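Long-range contacts in isochorismatase family protein family (PDB 3TXY), which is of unproven function but belongs to the isochorismatase family and is probably a hydrolase of the cysteine hydrolase type: residues 8-12 against 127-131; 134-138 against 168-172; 140-145 against 176-180; 154-159 against 180-186. All blocks are in the same frame, centred on the assembly; numbering follows the deposited sequence.

Contact 1. Residues 8-12 against 127-131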
loop_
_atom_site.group_PDB
_atom_site.type_symbol
_atom_site.label_atom_id
_atom_site.label_comp_id
_atom_site.label_asym_id
_atom_site.label_seq_id
_atom_site.Cartn_x
_atom_site.Cartn_y
_atom_site.Cartn_z
ATOM N N PRO A 8 -10.753 -3.572 -20.303
ATOM C CA PRO A 8 -10.909 -2.541 -19.287
ATOM C C PRO A 8 -11.435 -1.248 -19.881
ATOM O O PRO A 8 -11.295 -1.006 -21.084
ATOM C CB PRO A 8 -9.478 -2.344 -18.782
ATOM C CG PRO A 8 -8.629 -2.681 -19.956
ATOM C CD PRO A 8 -9.337 -3.835 -20.600
ATOM N N THR A 9 -12.051 -0.432 -19.042
ATOM C CA THR A 9 -12.453 0.899 -19.437
ATOM C C THR A 9 -11.291 1.853 -19.211
ATOM O O THR A 9 -10.753 1.922 -18.089
ATOM C CB THR A 9 -13.633 1.407 -18.602
ATOM O OG1 THR A 9 -14.744 0.511 -18.739
ATOM C CG2 THR A 9 -14.032 2.795 -19.071
ATOM N N LEU A 10 -10.911 2.578 -20.269
ATOM C CA LEU A 10 -9.808 3.526 -20.191
ATOM C C LEU A 10 -10.189 4.875 -20.771
ATOM O O LEU A 10 -10.691 4.949 -21.903
ATOM C CB LEU A 10 -8.590 3.013 -20.980
ATOM C CG LEU A 10 -7.718 1.887 -20.438
ATOM C CD1 LEU A 10 -6.634 1.639 -21.470
ATOM C CD2 LEU A 10 -7.129 2.260 -19.089
ATOM N N ASN A 11 -9.895 5.943 -20.028
ATOM C CA ASN A 11 -9.916 7.296 -20.589
ATOM C C ASN A 11 -8.738 7.496 -21.547
ATOM O O ASN A 11 -7.730 6.792 -21.423
ATOM C CB ASN A 11 -9.865 8.320 -19.456
ATOM C CG ASN A 11 -11.096 8.268 -18.595
ATOM O OD1 ASN A 11 -12.196 8.540 -19.085
ATOM N ND2 ASN A 11 -10.937 7.913 -17.320
ATOM N N PRO A 12 -8.848 8.446 -22.507
ATOM C CA PRO A 12 -7.733 8.706 -23.432
ATOM C C PRO A 12 -6.450 9.191 -22.756
ATOM O O PRO A 12 -5.356 9.031 -23.296
ATOM C CB PRO A 12 -8.263 9.822 -24.341
ATOM C CG PRO A 12 -9.729 9.845 -24.152
ATOM C CD PRO A 12 -10.021 9.288 -22.789
ATOM N N THR A 127 -5.074 10.716 -16.169
ATOM C CA THR A 127 -6.099 10.307 -15.214
ATOM C C THR A 127 -6.070 8.802 -14.923
ATOM O O THR A 127 -6.565 8.371 -13.886
ATOM C CB THR A 127 -7.499 10.655 -15.750
ATOM O OG1 THR A 127 -7.705 9.954 -16.983
ATOM C CG2 THR A 127 -7.625 12.160 -15.978
ATOM N N ASP A 128 -5.482 8.018 -15.842
ATOM C CA ASP A 128 -5.534 6.571 -15.825
ATOM C C ASP A 128 -4.089 6.055 -15.919
ATOM O O ASP A 128 -3.293 6.571 -16.712
ATOM C CB ASP A 128 -6.305 6.030 -17.045
ATOM C CG ASP A 128 -7.816 6.339 -17.021
ATOM O OD1 ASP A 128 -8.234 7.401 -16.496
ATOM O OD2 ASP A 128 -8.585 5.517 -17.581
ATOM N N ILE A 129 -3.747 5.054 -15.118
ATOM C CA ILE A 129 -2.448 4.388 -15.259
ATOM C C ILE A 129 -2.614 2.899 -15.530
ATOM O O ILE A 129 -3.467 2.228 -14.940
ATOM C CB ILE A 129 -1.443 4.657 -14.100
ATOM C CG1 ILE A 129 -1.863 4.020 -12.773
ATOM C CG2 ILE A 129 -1.212 6.153 -13.913
ATOM C CD1 ILE A 129 -0.780 4.145 -11.698
ATOM N N VAL A 130 -1.801 2.410 -16.462
ATOM C CA VAL A 130 -1.686 0.999 -16.758
ATOM C C VAL A 130 -0.357 0.545 -16.171
ATOM O O VAL A 130 0.706 1.042 -16.538
ATOM C CB VAL A 130 -1.800 0.727 -18.269
ATOM C CG1 VAL A 130 -1.425 -0.725 -18.591
ATOM C CG2 VAL A 130 -3.219 1.075 -18.727
ATOM N N LEU A 131 -0.447 -0.410 -15.244
ATOM C CA LEU A 131 0.671 -0.835 -14.425
ATOM C C LEU A 131 1.204 -2.213 -14.812
ATOM O O LEU A 131 0.454 -3.179 -14.956
ATOM C CB LEU A 131 0.206 -0.829 -12.973
ATOM C CG LEU A 131 1.042 -0.380 -11.799
ATOM C CD1 LEU A 131 1.975 0.808 -12.032
ATOM C CD2 LEU A 131 0.057 -0.070 -10.655
HETATM O O HOH W 1 -10.788 4.472 -16.556
#

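Contact 2. Residues 134-138 against 168-172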
loop_
_atom_site.group_PDB
_atom_site.type_symbol
_atom_site.label_atom_id
_atom_site.label_comp_id
_atom_site.label_asym_id
_atom_site.label_seq_id
_atom_site.Cartn_x
_atom_site.Cartn_y
_atom_site.Cartn_z
ATOM N N ILE A 134 7.467 -5.773 -11.517
ATOM C CA ILE A 134 7.881 -6.779 -10.552
ATOM C C ILE A 134 8.143 -6.065 -9.209
ATOM O O ILE A 134 8.722 -4.975 -9.237
ATOM C CB ILE A 134 9.215 -7.453 -11.013
ATOM C CG1 ILE A 134 9.109 -7.993 -12.450
ATOM C CG2 ILE A 134 9.642 -8.520 -10.016
ATOM C CD1 ILE A 134 10.474 -8.172 -13.101
ATOM N N ALA A 135 7.748 -6.601 -8.037
ATOM C CA ALA A 135 6.879 -7.766 -7.858
ATOM C C ALA A 135 5.426 -7.315 -7.695
ATOM O O ALA A 135 5.143 -6.245 -7.181
ATOM C CB ALA A 135 7.305 -8.570 -6.634
ATOM N N THR A 136 4.507 -8.158 -8.132
ATOM C CA THR A 136 3.074 -7.877 -8.077
ATOM C C THR A 136 2.645 -7.356 -6.717
ATOM O O THR A 136 1.990 -6.318 -6.631
ATOM C CB THR A 136 2.261 -9.140 -8.407
ATOM O OG1 THR A 136 2.779 -9.714 -9.622
ATOM C CG2 THR A 136 0.786 -8.795 -8.594
ATOM N N ASN A 137 3.031 -8.061 -5.662
ATOM C CA ASN A 137 2.609 -7.704 -4.310
ATOM C C ASN A 137 3.422 -6.627 -3.617
ATOM O O ASN A 137 3.070 -6.218 -2.521
ATOM C CB ASN A 137 2.604 -8.927 -3.385
ATOM C CG ASN A 137 2.024 -10.143 -4.031
ATOM O OD1 ASN A 137 2.651 -10.726 -4.932
ATOM N ND2 ASN A 137 0.841 -10.562 -3.575
ATOM N N ILE A 138 4.546 -6.210 -4.192
ATOM C CA ILE A 138 5.437 -5.309 -3.483
ATOM C C ILE A 138 5.415 -3.943 -4.186
ATOM O O ILE A 138 4.528 -3.142 -3.915
ATOM C CB ILE A 138 6.846 -5.931 -3.346
ATOM C CG1 ILE A 138 6.770 -7.278 -2.618
ATOM C CG2 ILE A 138 7.821 -4.963 -2.681
ATOM C CD1 ILE A 138 6.222 -7.246 -1.187
ATOM N N ALA A 168 0.553 -15.929 -4.331
ATOM C CA ALA A 168 0.672 -14.472 -4.136
ATOM C C ALA A 168 0.134 -13.707 -5.322
ATOM O O ALA A 168 -0.560 -12.707 -5.167
ATOM C CB ALA A 168 2.109 -14.072 -3.869
ATOM N N GLN A 169 0.419 -14.192 -6.522
ATOM C CA GLN A 169 -0.143 -13.578 -7.722
ATOM C C GLN A 169 -1.654 -13.572 -7.645
ATOM O O GLN A 169 -2.294 -12.537 -7.820
ATOM C CB GLN A 169 0.291 -14.327 -8.964
ATOM C CG GLN A 169 -0.244 -13.721 -10.265
ATOM C CD GLN A 169 0.606 -12.569 -10.784
ATOM O OE1 GLN A 169 1.438 -12.024 -10.058
ATOM N NE2 GLN A 169 0.423 -12.227 -12.071
ATOM N N THR A 170 -2.219 -14.741 -7.377
ATOM C CA THR A 170 -3.660 -14.880 -7.321
ATOM C C THR A 170 -4.286 -14.023 -6.241
ATOM O O THR A 170 -5.312 -13.398 -6.482
ATOM C CB THR A 170 -4.078 -16.358 -7.172
ATOM O OG1 THR A 170 -3.691 -17.038 -8.373
ATOM C CG2 THR A 170 -5.610 -16.475 -6.979
ATOM N N PHE A 171 -3.668 -13.984 -5.066
ATOM C CA PHE A 171 -4.177 -13.149 -3.988
ATOM C C PHE A 171 -4.274 -11.680 -4.410
ATOM O O PHE A 171 -5.301 -11.062 -4.246
ATOM C CB PHE A 171 -3.322 -13.260 -2.730
ATOM C CG PHE A 171 -3.932 -12.567 -1.571
ATOM C CD1 PHE A 171 -3.636 -11.239 -1.298
ATOM C CD2 PHE A 171 -4.876 -13.221 -0.791
ATOM C CE1 PHE A 171 -4.248 -10.597 -0.236
ATOM C CE2 PHE A 171 -5.484 -12.580 0.276
ATOM C CZ PHE A 171 -5.170 -11.264 0.545
ATOM N N ALA A 172 -3.192 -11.124 -4.957
ATOM C CA ALA A 172 -3.209 -9.726 -5.395
ATOM C C ALA A 172 -4.252 -9.516 -6.499
ATOM O O ALA A 172 -5.041 -8.589 -6.446
ATOM C CB ALA A 172 -1.820 -9.302 -5.893
#

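Contact 3. Residues 140-145 against 176-180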
loop_
_atom_site.group_PDB
_atom_site.type_symbol
_atom_site.label_atom_id
_atom_site.label_comp_id
_atom_site.label_asym_id
_atom_site.label_seq_id
_atom_site.Cartn_x
_atom_site.Cartn_y
_atom_site.Cartn_z
ATOM N N VAL A 140 4.643 -3.125 -7.337
ATOM C CA VAL A 140 3.434 -2.938 -8.141
ATOM C C VAL A 140 2.253 -2.586 -7.228
ATOM O O VAL A 140 1.597 -1.560 -7.413
ATOM C CB VAL A 140 3.114 -4.168 -8.998
ATOM C CG1 VAL A 140 1.726 -4.016 -9.650
ATOM C CG2 VAL A 140 4.238 -4.394 -10.024
ATOM N N GLU A 141 2.011 -3.413 -6.216
ATOM C CA GLU A 141 0.842 -3.214 -5.354
ATOM C C GLU A 141 0.892 -1.905 -4.566
ATOM O O GLU A 141 -0.114 -1.207 -4.442
ATOM C CB GLU A 141 0.663 -4.389 -4.404
ATOM C CG GLU A 141 -0.533 -4.220 -3.469
ATOM C CD GLU A 141 -0.943 -5.516 -2.808
ATOM O OE1 GLU A 141 -0.582 -6.598 -3.335
ATOM O OE2 GLU A 141 -1.633 -5.449 -1.760
ATOM N N SER A 142 2.057 -1.567 -4.007
ATOM C CA SER A 142 2.196 -0.316 -3.251
ATOM C C SER A 142 1.916 0.898 -4.142
ATOM O O SER A 142 1.266 1.863 -3.715
ATOM C CB SER A 142 3.581 -0.200 -2.629
ATOM O OG SER A 142 3.700 -0.996 -1.454
ATOM N N THR A 143 2.393 0.841 -5.383
ATOM C CA THR A 143 2.124 1.909 -6.335
ATOM C C THR A 143 0.629 1.954 -6.668
ATOM O O THR A 143 0.030 3.047 -6.723
ATOM C CB THR A 143 2.955 1.706 -7.629
ATOM O OG1 THR A 143 4.356 1.635 -7.292
ATOM C CG2 THR A 143 2.702 2.851 -8.618
ATOM N N ALA A 144 0.035 0.773 -6.873
ATOM C CA ALA A 144 -1.394 0.640 -7.183
ATOM C C ALA A 144 -2.268 1.212 -6.045
ATOM O O ALA A 144 -3.186 2.008 -6.280
ATOM C CB ALA A 144 -1.744 -0.828 -7.432
ATOM N N ARG A 145 -1.963 0.803 -4.819
ATOM C CA ARG A 145 -2.672 1.313 -3.658
ATOM C C ARG A 145 -2.601 2.837 -3.525
ATOM O O ARG A 145 -3.600 3.500 -3.289
ATOM C CB ARG A 145 -2.109 0.668 -2.402
ATOM C CG ARG A 145 -2.585 -0.764 -2.210
ATOM C CD ARG A 145 -1.953 -1.358 -0.955
ATOM N NE ARG A 145 -2.335 -2.750 -0.735
ATOM C CZ ARG A 145 -3.185 -3.193 0.191
ATOM N NH1 ARG A 145 -3.775 -2.366 1.047
ATOM N NH2 ARG A 145 -3.425 -4.497 0.264
ATOM N N ILE A 176 -7.203 -8.089 -3.963
ATOM C CA ILE A 176 -6.836 -6.693 -3.744
ATOM C C ILE A 176 -7.105 -5.814 -4.940
ATOM O O ILE A 176 -7.814 -4.856 -4.834
ATOM C CB ILE A 176 -5.342 -6.512 -3.376
ATOM C CG1 ILE A 176 -4.952 -7.398 -2.186
ATOM C CG2 ILE A 176 -5.068 -5.039 -3.068
ATOM C CD1 ILE A 176 -5.711 -7.109 -0.901
ATOM N N PHE A 177 -6.494 -6.117 -6.075
ATOM C CA PHE A 177 -6.545 -5.212 -7.211
ATOM C C PHE A 177 -7.963 -4.913 -7.726
ATOM O O PHE A 177 -8.231 -3.777 -8.107
ATOM C CB PHE A 177 -5.665 -5.713 -8.340
ATOM C CG PHE A 177 -4.190 -5.713 -8.023
ATOM C CD1 PHE A 177 -3.658 -4.949 -6.986
ATOM C CD2 PHE A 177 -3.324 -6.440 -8.821
ATOM C CE1 PHE A 177 -2.293 -4.956 -6.739
ATOM C CE2 PHE A 177 -1.972 -6.451 -8.576
ATOM C CZ PHE A 177 -1.447 -5.706 -7.540
ATOM N N PRO A 178 -8.860 -5.921 -7.752
ATOM C CA PRO A 178 -10.237 -5.624 -8.197
ATOM C C PRO A 178 -10.945 -4.574 -7.339
ATOM O O PRO A 178 -11.901 -3.958 -7.811
ATOM C CB PRO A 178 -10.945 -6.984 -8.098
ATOM C CG PRO A 178 -9.854 -7.985 -8.199
ATOM C CD PRO A 178 -8.696 -7.357 -7.463
ATOM N N LYS A 179 -10.489 -4.367 -6.102
ATOM C CA LYS A 179 -11.078 -3.371 -5.214
ATOM C C LYS A 179 -10.546 -1.941 -5.383
ATOM O O LYS A 179 -11.193 -0.971 -4.904
ATOM C CB LYS A 179 -10.923 -3.800 -3.759
ATOM C CG LYS A 179 -11.542 -5.154 -3.479
ATOM C CD LYS A 179 -11.112 -5.711 -2.150
ATOM C CE LYS A 179 -11.951 -6.926 -1.749
ATOM N NZ LYS A 179 -11.233 -7.872 -0.862
ATOM N N LEU A 180 -9.395 -1.812 -6.048
ATOM C CA LEU A 180 -8.749 -0.523 -6.228
ATOM C C LEU A 180 -8.605 -0.172 -7.715
ATOM O O LEU A 180 -8.150 0.911 -8.054
ATOM C CB LEU A 180 -7.406 -0.476 -5.470
ATOM C CG LEU A 180 -6.323 -1.490 -5.826
ATOM C CD1 LEU A 180 -5.856 -1.381 -7.278
ATOM C CD2 LEU A 180 -5.113 -1.402 -4.876
#

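Contact 4. Residues 154-159 against 180-186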
loop_
_atom_site.group_PDB
_atom_site.type_symbol
_atom_site.label_atom_id
_atom_site.label_comp_id
_atom_site.label_asym_id
_atom_site.label_seq_id
_atom_site.Cartn_x
_atom_site.Cartn_y
_atom_site.Cartn_z
ATOM N N VAL A 154 -6.735 2.917 -12.004
ATOM C CA VAL A 154 -5.608 1.982 -12.097
ATOM C C VAL A 154 -6.023 0.699 -12.824
ATOM O O VAL A 154 -7.053 0.095 -12.513
ATOM C CB VAL A 154 -5.076 1.591 -10.710
ATOM C CG1 VAL A 154 -3.912 0.599 -10.827
ATOM C CG2 VAL A 154 -4.666 2.823 -9.891
ATOM N N VAL A 155 -5.198 0.287 -13.783
ATOM C CA VAL A 155 -5.340 -0.982 -14.458
ATOM C C VAL A 155 -4.035 -1.747 -14.253
ATOM O O VAL A 155 -2.941 -1.235 -14.563
ATOM C CB VAL A 155 -5.613 -0.792 -15.966
ATOM C CG1 VAL A 155 -5.784 -2.145 -16.665
ATOM C CG2 VAL A 155 -6.842 0.095 -16.154
ATOM N N VAL A 156 -4.140 -2.970 -13.747
ATOM C CA VAL A 156 -2.979 -3.848 -13.594
ATOM C C VAL A 156 -2.991 -4.957 -14.660
ATOM O O VAL A 156 -4.009 -5.604 -14.889
ATOM C CB VAL A 156 -2.908 -4.457 -12.193
ATOM C CG1 VAL A 156 -1.619 -5.236 -12.022
ATOM C CG2 VAL A 156 -2.983 -3.349 -11.161
ATOM N N VAL A 157 -1.842 -5.150 -15.304
ATOM C CA VAL A 157 -1.726 -6.056 -16.439
ATOM C C VAL A 157 -1.265 -7.425 -15.954
ATOM O O VAL A 157 -0.083 -7.632 -15.645
ATOM C CB VAL A 157 -0.748 -5.518 -17.518
ATOM C CG1 VAL A 157 -0.670 -6.482 -18.696
ATOM C CG2 VAL A 157 -1.177 -4.120 -17.982
ATOM N N SER A 158 -2.206 -8.371 -15.938
ATOM C CA SER A 158 -1.997 -9.658 -15.305
ATOM C C SER A 158 -0.830 -10.454 -15.882
ATOM O O SER A 158 -0.084 -11.119 -15.135
ATOM C CB SER A 158 -3.286 -10.499 -15.351
ATOM O OG SER A 158 -3.722 -10.690 -16.666
ATOM N N ASP A 159 -0.648 -10.371 -17.196
ATOM C CA ASP A 159 0.462 -11.077 -17.838
ATOM C C ASP A 159 1.709 -10.214 -17.998
ATOM O O ASP A 159 2.627 -10.570 -18.748
ATOM C CB ASP A 159 0.023 -11.740 -19.155
ATOM C CG ASP A 159 -0.603 -10.783 -20.140
ATOM O OD1 ASP A 159 -0.977 -9.652 -19.779
ATOM O OD2 ASP A 159 -0.731 -11.194 -21.325
ATOM N N LEU A 180 -9.395 -1.812 -6.048
ATOM C CA LEU A 180 -8.749 -0.523 -6.228
ATOM C C LEU A 180 -8.605 -0.172 -7.715
ATOM O O LEU A 180 -8.150 0.911 -8.054
ATOM C CB LEU A 180 -7.406 -0.476 -5.470
ATOM C CG LEU A 180 -6.323 -1.490 -5.826
ATOM C CD1 LEU A 180 -5.856 -1.381 -7.278
ATOM C CD2 LEU A 180 -5.113 -1.402 -4.876
ATOM N N GLY A 181 -9.030 -1.058 -8.605
ATOM C CA GLY A 181 -8.883 -0.802 -10.017
ATOM C C GLY A 181 -9.372 -1.980 -10.836
ATOM O O GLY A 181 -10.249 -2.740 -10.388
ATOM N N GLN A 182 -8.786 -2.120 -12.025
ATOM C CA GLN A 182 -9.177 -3.144 -13.005
ATOM C C GLN A 182 -7.997 -4.051 -13.351
ATOM O O GLN A 182 -6.873 -3.585 -13.457
ATOM C CB GLN A 182 -9.656 -2.484 -14.303
ATOM C CG GLN A 182 -10.777 -1.481 -14.159
ATOM C CD GLN A 182 -11.089 -0.798 -15.490
ATOM O OE1 GLN A 182 -11.826 -1.343 -16.326
ATOM N NE2 GLN A 182 -10.532 0.387 -15.688
ATOM N N VAL A 183 -8.274 -5.337 -13.510
ATOM C CA VAL A 183 -7.270 -6.329 -13.882
ATOM C C VAL A 183 -7.573 -6.794 -15.300
ATOM O O VAL A 183 -8.713 -7.141 -15.617
ATOM C CB VAL A 183 -7.250 -7.503 -12.891
ATOM C CG1 VAL A 183 -6.168 -8.511 -13.232
ATOM C CG2 VAL A 183 -7.023 -6.993 -11.463
ATOM N N ALA A 184 -6.573 -6.746 -16.169
ATOM C CA ALA A 184 -6.766 -7.113 -17.573
ATOM C C ALA A 184 -5.462 -7.640 -18.145
ATOM O O ALA A 184 -4.403 -7.443 -17.554
ATOM C CB ALA A 184 -7.237 -5.897 -18.354
ATOM N N THR A 185 -5.541 -8.330 -19.279
ATOM C CA THR A 185 -4.347 -8.773 -19.983
ATOM C C THR A 185 -3.808 -7.628 -20.860
ATOM O O THR A 185 -4.532 -6.689 -21.199
ATOM C CB THR A 185 -4.650 -9.992 -20.879
ATOM O OG1 THR A 185 -5.546 -9.596 -21.925
ATOM C CG2 THR A 185 -5.258 -11.160 -20.068
ATOM N N ALA A 186 -2.536 -7.718 -21.226
ATOM C CA ALA A 186 -1.924 -6.800 -22.177
ATOM C C ALA A 186 -2.744 -6.638 -23.461
ATOM O O ALA A 186 -2.904 -5.523 -23.955
ATOM C CB ALA A 186 -0.514 -7.283 -22.527
HETATM O O HOH W 2 -9.402 1.645 -13.271
HETATM O O HOH W 3 -8.680 2.805 -9.921
#

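Contact 1. Residues 8-12 against 127-131
N11 grips the carboxylate of D128 with two donors, one on each oxygen. Its backbone N gives a hydrogen bond of 2.8 Å to D128 OD2, arriving from above the carboxylate plane. Its side-chain ND2 reaches D128 OD1 at 2.9 Å and is nearly straight, at 173°. That bond uses the syn lone pair of OD1 and lies in the amide plane of N11, although amide and carboxylate planes stand 75° apart. T127 OG1 also donates to D128 OD1, over 2.7 Å, and N153 ND2 adds a further hydrogen bond there. The buried D128 carboxylate is therefore fixed from several directions. On the inner, sheet-facing side L10 CD2 meets V130 CG2 at 4.1 Å, the two side chains crossing at about a right angle.

The outer side is looser and wetter. T9 and N11 are exposed. A water donates to both T9 O and D128 OD2. It lies 3.0 Å from T9 O. Its bond to D128 OD2 is shorter.

The segment 8-12 is a loop leading into strand 14-19, the neighbour of strand 128-134 in the parallel sheet. L10 continues onto V155 of strand 153-162 and onto A192 and L193 of helix 186-194, while V130 also packs on V14 and L16.

Contact 2. Residues 134-138 against 168-172
Two hydrogen bonds and a little side-chain packing join T136 and N137, in the first turn of helix 136-149, to helix 166-180. The first bond runs from T136 OG1 to Q169 OE1, over 2.7 Å, with the donor tilted 15° from the carbonyl plane. Q169 leaves its helix pointing away from T136. A bend at chi2 (84°) brings the amide back, and the two side chains cross at about a right angle. Q169 NE2 is hydrogen-bonded to V161 O, so both ends of the amide are held.

The second bond goes from a side chain to the helix backbone. N137 ND2 donates to A168 O over 3.0 Å, coming from above the carbonyl plane. A172 N, the normal helical donor, reaches the same oxygen from the opposite face. N137 OD1 accepts from T163 OG1.

The apolar touch is A172 CB, 3.8 Å from T136 CG2. A168 CB lies against the amide of N137, in van der Waals contact. Nearby, F171 stacks on F171 of the second subunit.

The contact is buried yet largely polar. With each amide held at both ends, its orientation is fixed, and N137 and Q169 tie the start of one helix to the other and to the chain at 161-163.

Contact 3. Residues 140-145 against 176-180
The outer edge of the F177 ring, CE1 and CZ, rests against V140, E141 and A144 on the facing helix. F177 CE1 lies 3.8 Å from E141 CG, which meets the ring at its edge, near its plane. E141 CB sits at the same edge. V140 CG1 approaches F177 CZ at 4.2 Å, and A144 CB approaches F177 CE1 obliquely. The small side chain of A144 lets F177 and L180 lie next to each other; L180 CD1 is 4.2 Å from A144 CB. L180 CD2 lies against R145 CG at 3.7 Å. A chi1 of 60°, with CG of L180 between its backbone N and carbonyl carbon, helps turn the branches toward helix 136-149.

Helices 136-149 and 166-180 pack side by side on one face of the parallel sheet of this alpha/beta fold. The short segments run nearly parallel, at 22°, with their axes 10.7 Å apart. On their inner side F177 goes on to touch V156 of strand 153-162.

I176 fits beside the polar ends of E141 and R145. Its CG2 lies 3.7 Å from E141 OE2, and its CD1 touches R145 NH2. The salt bridge is side-on: R145 NE and NH2 both bind E141 OE2. R145 NH2 also bonds N137 O of the second subunit, and R145 NH1 bonds S142 OG there.

Contact 4. Residues 154-159 against 180-186
V155 and Q182 form the first of three parallel bridges, followed by V156 with V183 and V157 with A184. The backbone bonds run in sequence. Q182 N donates to V154 O, V156 N to Q182 O, A184 N to V156 O, and S158 N to A184 O. These four bonds span 2.8 to 3.1 Å between N and O. After the last of them the chain turns a corner at S158. CA-H...O contacts run beside these bonds.

Water serves the other end. One molecule donates to V154 O and accepts from Q182 NE2, which also bonds T9 O. A second accepts from V154 N and lies 2.7 Å from L180 O.

D159 closes the far end. Its OD1 accepts from A186 N over 2.9 Å, at 169°, through the syn lone pair. A chi1 of 55° turns the carboxylate toward this N-H, in the first turn of helix 186-194. V157 CG1 packs on A186 CB at 3.9 Å.

Strand 153-162, helix 166-180 and strand 182-184 make a beta-alpha-beta unit. Strand 182-184 is outermost in this chain, and V183 N bonds D76 OD2 of the second subunit. The main-chain bonding is thus regular in the middle, while water and a carboxylate serve the ends, and the carboxylate probably helps stabilise the helix start.

In the fold
Contacts 2, 3 and 4 are buried; contact 1 is partly buried, with T9 and N11 exposed. Contacts 2 and 3 join the same two helices, 136-149 and 166-180, about 9 Å apart between centres. Contact 2 relies on side-chain amides, whereas contact 3 relies on apolar packing. Contacts 1 and 4 meet in the sheet, where strands 128-134 and 153-162 are neighbours. Contact 4 is held mainly by backbone bonds, contact 1 by one carboxylate. Contacts 3 and 4 share L180, and F177 of contact 3 packs on V183 of contact 4. All four touch the second subunit, contact 1 only through T9.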